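Long-range contacts in methyl-coenzyme M reductase I beta subunit (PDB 1E6Y), which is the beta subunit of the nickel enzyme that releases methane from methyl-coenzyme M with coenzyme B as reductant, the last step of methanogenesis: residues G259-V264 and L312-A317; V305-A310 and S326-F331; R202-A207 and V390-A395. All coordinates share one frame; numbering follows the deposited sequence.

Interaction 1: residues G259-V264 and L312-A317; sequences GTIGTV and LVNCGA
Val313 and Asn314 carry the packed part of this contact, each laid against a different portion of the turn that starts helix 261-274. On Val313 the two methyls divide the work. CG1 rests on the peptide of Gly259, 3.6 Å from Gly259 O, while CG2 meets Val264 CG2 at 4.0 Å, the two valines passing each other in opposite directions. Ile261 leads with its delta methyl: CG1 stands beside its own backbone N (chi1 -63°) and the chain runs on extended, so that Ile261 CD1 reaches Asn314 ND2 at 3.5 Å. The Asn314 amide is pinned by its outer bonds, ND2 giving to Thr327 and to the carbonyl of Val112 of the gamma subunit. Cutting Ile261 back to an alanine would remove the delta methyl, which is likely to open a gap beside the Asn314 amide and strip the apolar cover from ND2. The other side of the contact is looser and wet. No direct hydrogen bond joins the segments there; one water donates to both Gly259 O and Val313 O, and a second accepts from Ile261 N and is hydrogen-bonded to Asn314 OD1. The gamma subunit borders this side too, its Arg110 bonded to Gly259 O and its Ile107 carbonyl to Thr260 OG1. Thr260 turns its CB away from helix 296-318: Thr260 N gives a nearly straight bond to Thr263 OG1 (2.8 Å, 169°), and Thr263 N returns one to Thr260 OG1 (3.2 Å). This reciprocal pair is a capping box, the classic N-terminal closure of an alpha helix.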
loop_
_atom_site.group_PDB
_atom_site.type_symbol
_atom_site.label_atom_id
_atom_site.label_comp_id
_atom_site.label_asym_id
_atom_site.label_seq_id
_atom_site.Cartn_x
_atom_site.Cartn_y
_atom_site.Cartn_z
ATOM N N GLY E 259 35.287 23.886 21.257
ATOM C CA GLY E 259 33.878 24.234 21.325
ATOM C C GLY E 259 32.921 23.071 21.487
ATOM O O GLY E 259 33.274 21.912 21.267
ATOM N N THR E 260 31.693 23.401 21.870
ATOM C CA THR E 260 30.646 22.418 22.121
ATOM C C THR E 260 29.361 22.940 21.483
ATOM O O THR E 260 29.331 24.062 20.971
ATOM C CB THR E 260 30.400 22.248 23.639
ATOM O OG1 THR E 260 29.951 23.494 24.188
ATOM C CG2 THR E 260 31.682 21.824 24.356
ATOM N N ILE E 261 28.289 22.155 21.561
ATOM C CA ILE E 261 26.964 22.639 21.181
ATOM C C ILE E 261 26.640 23.938 21.928
ATOM O O ILE E 261 26.135 24.894 21.337
ATOM C CB ILE E 261 25.870 21.586 21.496
ATOM C CG1 ILE E 261 26.103 20.325 20.657
ATOM C CG2 ILE E 261 24.483 22.162 21.214
ATOM C CD1 ILE E 261 25.269 19.134 21.089
ATOM N N GLY E 262 27.019 23.987 23.205
ATOM C CA GLY E 262 26.745 25.150 24.033
ATOM C C GLY E 262 27.462 26.423 23.621
ATOM O O GLY E 262 26.865 27.497 23.630
ATOM N N THR E 263 28.740 26.317 23.263
ATOM C CA THR E 263 29.514 27.499 22.880
ATOM C C THR E 263 29.138 28.008 21.488
ATOM O O THR E 263 29.254 29.202 21.209
ATOM C CB THR E 263 31.037 27.237 22.929
ATOM O OG1 THR E 263 31.380 26.178 22.027
ATOM C CG2 THR E 263 31.468 26.862 24.343
ATOM N N VAL E 264 28.635 27.116 20.637
ATOM C CA VAL E 264 28.113 27.515 19.334
ATOM C C VAL E 264 26.894 28.421 19.519
ATOM O O VAL E 264 26.718 29.395 18.789
ATOM C CB VAL E 264 27.723 26.279 18.478
ATOM C CG1 VAL E 264 26.984 26.714 17.216
ATOM C CG2 VAL E 264 28.970 25.497 18.103
ATOM N N LEU E 312 28.661 20.352 12.785
ATOM C CA LEU E 312 30.042 20.273 12.329
ATOM C C LEU E 312 31.025 20.240 13.500
ATOM O O LEU E 312 31.995 19.484 13.477
ATOM C CB LEU E 312 30.357 21.448 11.395
ATOM C CG LEU E 312 29.639 21.412 10.041
ATOM C CD1 LEU E 312 29.969 22.659 9.238
ATOM C CD2 LEU E 312 30.053 20.169 9.276
ATOM N N VAL E 313 30.686 20.951 14.572
ATOM C CA VAL E 313 31.531 21.005 15.763
ATOM C C VAL E 313 31.405 19.735 16.609
ATOM O O VAL E 313 32.415 19.165 17.029
ATOM C CB VAL E 313 31.193 22.250 16.628
ATOM C CG1 VAL E 313 31.904 22.181 17.979
ATOM C CG2 VAL E 313 31.600 23.518 15.890
ATOM N N ASN E 314 30.175 19.267 16.809
ATOM C CA ASN E 314 29.926 18.123 17.685
ATOM C C ASN E 314 30.208 16.779 17.012
ATOM O O ASN E 314 30.816 15.893 17.616
ATOM C CB ASN E 314 28.486 18.151 18.202
ATOM C CG ASN E 314 28.295 17.282 19.432
ATOM O OD1 ASN E 314 29.165 17.213 20.302
ATOM N ND2 ASN E 314 27.161 16.595 19.499
ATOM N N CYS E 315 29.740 16.621 15.777
ATOM C CA CYS E 315 30.071 15.435 14.992
ATOM C C CYS E 315 31.538 15.448 14.583
ATOM O O CYS E 315 32.190 14.405 14.559
ATOM C CB CYS E 315 29.185 15.350 13.749
ATOM S SG CYS E 315 27.465 14.996 14.120
ATOM N N GLY E 316 32.058 16.643 14.305
ATOM C CA GLY E 316 33.466 16.791 13.984
ATOM C C GLY E 316 34.376 16.380 15.126
ATOM O O GLY E 316 35.323 15.625 14.917
ATOM N N ALA E 317 34.055 16.823 16.341
ATOM C CA ALA E 317 34.856 16.485 17.519
ATOM C C ALA E 317 34.925 14.973 17.742
ATOM O O ALA E 317 36.002 14.420 17.964
ATOM C CB ALA E 317 34.287 17.171 18.755
HETATM O O HOH W 1 32.173 19.349 20.099
HETATM O O HOH W 2 29.068 19.373 22.225
#

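Interaction 2: residues V305-A310 and S326-F331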
loop_
_atom_site.group_PDB
_atom_site.type_symbol
_atom_site.label_atom_id
_atom_site.label_comp_id
_atom_site.label_asym_id
_atom_site.label_seq_id
_atom_site.Cartn_x
_atom_site.Cartn_y
_atom_site.Cartn_z
ATOM N N VAL E 305 21.805 28.139 10.605
ATOM C CA VAL E 305 23.264 28.129 10.552
ATOM C C VAL E 305 23.842 27.533 11.831
ATOM O O VAL E 305 24.725 26.677 11.776
ATOM C CB VAL E 305 23.827 29.560 10.351
ATOM C CG1 VAL E 305 25.339 29.574 10.542
ATOM C CG2 VAL E 305 23.482 30.054 8.972
ATOM N N GLY E 306 23.304 27.956 12.972
ATOM C CA GLY E 306 23.766 27.444 14.250
ATOM C C GLY E 306 23.588 25.944 14.388
ATOM O O GLY E 306 24.439 25.265 14.958
ATOM N N THR E 307 22.477 25.433 13.864
ATOM C CA THR E 307 22.180 24.003 13.893
ATOM C C THR E 307 23.236 23.206 13.123
ATOM O O THR E 307 23.728 22.183 13.607
ATOM C CB THR E 307 20.778 23.718 13.290
ATOM O OG1 THR E 307 19.778 24.403 14.056
ATOM C CG2 THR E 307 20.479 22.225 13.296
ATOM N N LEU E 308 23.597 23.688 11.937
ATOM C CA LEU E 308 24.615 23.024 11.127
ATOM C C LEU E 308 26.017 23.239 11.699
ATOM O O LEU E 308 26.826 22.312 11.730
ATOM C CB LEU E 308 24.556 23.520 9.680
ATOM C CG LEU E 308 25.559 22.898 8.700
ATOM C CD1 LEU E 308 25.441 21.380 8.700
ATOM C CD2 LEU E 308 25.309 23.453 7.307
ATOM N N ALA E 309 26.286 24.448 12.184
ATOM C CA ALA E 309 27.576 24.750 12.803
ATOM C C ALA E 309 27.822 23.850 14.012
ATOM O O ALA E 309 28.890 23.245 14.140
ATOM C CB ALA E 309 27.630 26.216 13.214
ATOM N N ALA E 310 26.787 23.681 14.833
ATOM C CA ALA E 310 26.856 22.805 15.998
ATOM C C ALA E 310 27.081 21.355 15.585
ATOM O O ALA E 310 27.805 20.626 16.256
ATOM C CB ALA E 310 25.581 22.927 16.825
ATOM N N SER E 326 21.170 14.372 18.371
ATOM C CA SER E 326 21.105 15.113 19.627
ATOM C C SER E 326 21.557 16.562 19.447
ATOM O O SER E 326 21.066 17.462 20.130
ATOM C CB SER E 326 21.961 14.424 20.693
ATOM O OG SER E 326 23.277 14.199 20.222
ATOM N N THR E 327 22.463 16.789 18.497
ATOM C CA THR E 327 22.938 18.139 18.196
ATOM C C THR E 327 21.798 19.025 17.696
ATOM O O THR E 327 21.622 20.144 18.169
ATOM C CB THR E 327 24.058 18.121 17.132
ATOM O OG1 THR E 327 25.195 17.413 17.642
ATOM C CG2 THR E 327 24.472 19.534 16.776
ATOM N N LEU E 328 21.020 18.508 16.749
ATOM C CA LEU E 328 19.883 19.238 16.192
ATOM C C LEU E 328 18.823 19.516 17.260
ATOM O O LEU E 328 18.231 20.596 17.290
ATOM C CB LEU E 328 19.263 18.444 15.035
ATOM C CG LEU E 328 19.780 18.705 13.614
ATOM C CD1 LEU E 328 21.301 18.683 13.584
ATOM C CD2 LEU E 328 19.203 17.660 12.665
ATOM N N LEU E 329 18.625 18.551 18.157
ATOM C CA LEU E 329 17.673 18.696 19.256
ATOM C C LEU E 329 18.151 19.763 20.232
ATOM O O LEU E 329 17.481 20.776 20.445
ATOM C CB LEU E 329 17.507 17.362 19.993
ATOM C CG LEU E 329 16.187 17.073 20.724
ATOM C CD1 LEU E 329 16.230 15.647 21.255
ATOM C CD2 LEU E 329 15.953 18.052 21.867
ATOM N N TYR E 330 19.347 19.561 20.772
ATOM C CA TYR E 330 19.804 20.366 21.891
ATOM C C TYR E 330 20.332 21.741 21.533
ATOM O O TYR E 330 20.157 22.676 22.310
ATOM C CB TYR E 330 20.822 19.581 22.718
ATOM C CG TYR E 330 20.151 18.487 23.506
ATOM C CD1 TYR E 330 20.282 17.153 23.127
ATOM C CD2 TYR E 330 19.188 18.803 24.462
ATOM C CE1 TYR E 330 19.451 16.168 23.657
ATOM C CE2 TYR E 330 18.355 17.832 24.995
ATOM C CZ TYR E 330 18.480 16.522 24.583
ATOM O OH TYR E 330 17.568 15.594 25.024
ATOM N N PHE E 331 20.850 21.908 20.318
ATOM C CA PHE E 331 21.235 23.251 19.886
ATOM C C PHE E 331 20.019 24.165 19.944
ATOM O O PHE E 331 20.084 25.266 20.497
ATOM C CB PHE E 331 21.803 23.259 18.459
ATOM C CG PHE E 331 21.998 24.648 17.911
ATOM C CD1 PHE E 331 23.057 25.436 18.354
ATOM C CD2 PHE E 331 21.022 25.232 17.106
ATOM C CE1 PHE E 331 23.131 26.793 18.024
ATOM C CE2 PHE E 331 21.087 26.587 16.771
ATOM C CZ PHE E 331 22.142 27.368 17.234
#
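Gly306 lies flat against Phe331, whose ring covers the backbone here. Gly306 C sits 3.4 Å above the ring plane over its centre, and Gly306 CA is 3.4 Å from Phe331 CZ. A beta carbon on Gly306 would point straight into the ring, so the lack of a side chain is what lets the phenyl come down on the helix. Phe331 reaches this place because its CG is anti to the backbone N (chi1 171°), which throws the ring across to the neighbouring helix; Val264 and Ile265 of helix 261-274 also pack on it. One residue on, Thr307 N lies over the same ring face, nearer the rim, while Thr307 OG1 is 3.4 Å from Phe331 CD2. That hydroxyl is bonded to the carbonyl of Ala303 and to the amide of Asn332, so its polar needs are met beside the aromatic ring. The helices, 296-318 and 323-339, form a helical hairpin joined by a short turn; the axes of 305-310 and 326-331 come within 9.0 Å of each other, at 136° between their N-to-C directions. The other branch of Thr307 goes to Leu328: Thr307 CG2 meets Leu328 CG at 3.6 Å, the two side chains crossing at about a right angle. Ala310 ends the walk, pointing its methyl at the partner helix, where Ala310 CB lies 3.6 Å from Thr327 CG2 and 3.9 Å from Phe331 CD1. The Thr327 methyl also presses on the Ala310 backbone, while Thr327 OG1 turns to the carbonyl of Asn323.

Interaction 3: residues R202-A207 and V390-A395; sequences RNAMNA and VCAAVA
Ala395 supplies the main bump: its methyl pushes into the hollow formed by the backbone from Arg202 to Ala204 and by the methyl of Ala207. Ala395 CB lies 3.8 Å from Ala204 CA and 4.2 Å from Ala207 CB. Such small residues let the main chains come very close, and the alpha carbons of Ala204 and Ala392 are just 4.2 Å apart. The methyls and peptides then interlock. Ala392 CB rests 3.5 Å from Ala204 O, and the Ala204 methyl in turn faces the carbonyl of Ala392. Further along, Ala207 CB settles 3.7 Å from Cys391 O, while Cys391 CB is 3.8 Å from Ala207 O, so each beta carbon sits against the other residue's carbonyl. No hydrogen bond crosses this surface; it is fitted by shape. At the C-terminal end of helix 387-395, Arg202 lays its CB 3.5 Å from Ala395 O. From there the side chain bends at its third torsion (chi3 112°) and carries the guanidinium to a salt bridge with Glu406. Arg67 of the gamma subunit bonds to Ala395 O and more weakly to Arg202 O, bringing a positive charge to two neighbouring carbonyls. Asn203 turns its CB away and caps helix 204-221, Asn203 OD1 accepting from Asn206 N at 3.0 Å. The contact thus joins the start of helix 204-221 to the end of helix 387-395, with helix 296-318 packed on Ala204 and Ala392 through Leu312, and helix 193-199 on Cys391 and Val394.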
loop_
_atom_site.group_PDB
_atom_site.type_symbol
_atom_site.label_atom_id
_atom_site.label_comp_id
_atom_site.label_asym_id
_atom_site.label_seq_id
_atom_site.Cartn_x
_atom_site.Cartn_y
_atom_site.Cartn_z
ATOM N N ARG E 202 33.051 12.912 1.144
ATOM C CA ARG E 202 33.137 13.091 2.583
ATOM C C ARG E 202 33.579 14.505 2.969
ATOM O O ARG E 202 34.250 14.683 3.982
ATOM C CB ARG E 202 34.032 12.036 3.228
ATOM C CG ARG E 202 33.497 10.613 3.031
ATOM C CD ARG E 202 34.597 9.649 3.444
ATOM N NE ARG E 202 34.262 8.898 4.659
ATOM C CZ ARG E 202 33.898 7.617 4.568
ATOM N NH1 ARG E 202 33.587 6.893 5.640
ATOM N NH2 ARG E 202 33.847 7.017 3.374
ATOM N N ASN E 203 33.196 15.490 2.158
ATOM C CA ASN E 203 33.391 16.896 2.492
ATOM C C ASN E 203 32.134 17.388 3.192
ATOM O O ASN E 203 31.087 17.543 2.560
ATOM C CB ASN E 203 33.637 17.719 1.221
ATOM C CG ASN E 203 33.958 19.180 1.516
ATOM O OD1 ASN E 203 33.164 19.894 2.128
ATOM N ND2 ASN E 203 35.109 19.638 1.038
ATOM N N ALA E 204 32.259 17.674 4.485
ATOM C CA ALA E 204 31.116 18.010 5.330
ATOM C C ALA E 204 30.253 19.150 4.785
ATOM O O ALA E 204 29.050 18.977 4.577
ATOM C CB ALA E 204 31.592 18.337 6.741
ATOM N N MET E 205 30.867 20.296 4.506
ATOM C CA MET E 205 30.100 21.465 4.090
ATOM C C MET E 205 29.564 21.374 2.663
ATOM O O MET E 205 28.523 21.947 2.353
ATOM C CB MET E 205 30.917 22.746 4.251
ATOM C CG MET E 205 30.054 23.994 4.143
ATOM S SD MET E 205 30.956 25.520 4.384
ATOM C CE MET E 205 31.715 25.190 6.001
ATOM N N ASN E 206 30.266 20.648 1.796
ATOM C CA ASN E 206 29.755 20.399 0.451
ATOM C C ASN E 206 28.624 19.374 0.475
ATOM O O ASN E 206 27.708 19.429 -0.348
ATOM C CB ASN E 206 30.882 19.935 -0.478
ATOM C CG ASN E 206 31.669 21.097 -1.066
ATOM O OD1 ASN E 206 31.145 22.202 -1.213
ATOM N ND2 ASN E 206 32.935 20.857 -1.392
ATOM N N ALA E 207 28.667 18.471 1.452
ATOM C CA ALA E 207 27.578 17.523 1.675
ATOM C C ALA E 207 26.312 18.247 2.128
ATOM O O ALA E 207 25.229 18.021 1.583
ATOM C CB ALA E 207 27.990 16.478 2.714
ATOM N N VAL E 390 22.509 16.138 8.663
ATOM C CA VAL E 390 22.711 14.692 8.646
ATOM C C VAL E 390 23.746 14.281 7.595
ATOM O O VAL E 390 24.632 13.481 7.876
ATOM C CB VAL E 390 21.380 13.949 8.388
ATOM C CG1 VAL E 390 21.599 12.443 8.403
ATOM C CG2 VAL E 390 20.360 14.339 9.445
ATOM N N CYS E 391 23.675 14.881 6.411
ATOM C CA CYS E 391 24.634 14.585 5.352
ATOM C C CYS E 391 26.051 14.996 5.741
ATOM O O CYS E 391 27.010 14.273 5.461
ATOM C CB CYS E 391 24.226 15.283 4.055
ATOM S SG CYS E 391 22.676 14.676 3.369
ATOM N N ALA E 392 26.173 16.144 6.402
ATOM C CA ALA E 392 27.462 16.610 6.918
ATOM C C ALA E 392 27.987 15.689 8.017
ATOM O O ALA E 392 29.170 15.351 8.043
ATOM C CB ALA E 392 27.334 18.036 7.443
ATOM N N ALA E 393 27.088 15.238 8.889
ATOM C CA ALA E 393 27.449 14.336 9.983
ATOM C C ALA E 393 28.001 13.014 9.456
ATOM O O ALA E 393 29.012 12.505 9.950
ATOM C CB ALA E 393 26.240 14.078 10.856
ATOM N N VAL E 394 27.340 12.478 8.437
ATOM C CA VAL E 394 27.767 11.242 7.798
ATOM C C VAL E 394 29.133 11.416 7.133
ATOM O O VAL E 394 30.009 10.558 7.266
ATOM C CB VAL E 394 26.719 10.784 6.758
ATOM C CG1 VAL E 394 27.264 9.653 5.913
ATOM C CG2 VAL E 394 25.457 10.342 7.475
ATOM N N ALA E 395 29.340 12.571 6.507
ATOM C CA ALA E 395 30.617 12.892 5.870
ATOM C C ALA E 395 31.771 12.942 6.875
ATOM O O ALA E 395 32.909 12.634 6.529
ATOM C CB ALA E 395 30.509 14.221 5.132
#

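Helix 296-318 ties the three contacts together. It supplies one segment each to interactions 1 and 2, whose centres are about 8 Å apart, and it packs against interaction 3, whose centre lies about 15 Å from the first and 14 Å from the second. Interactions 1 and 2 touch directly, Ile261 packing on Thr327 and Phe331, and Leu312 and Cys315 reach the alanines of interaction 3, as does Leu308. Along the chain, interactions 1 and 2 interleave, and both fall between the two segments of interaction 3. All lie in the C-terminal domain of the beta subunit, away from the coenzyme M, coenzyme B and F430 sites, and form one connected, buried helical cluster bordered by the gamma subunit.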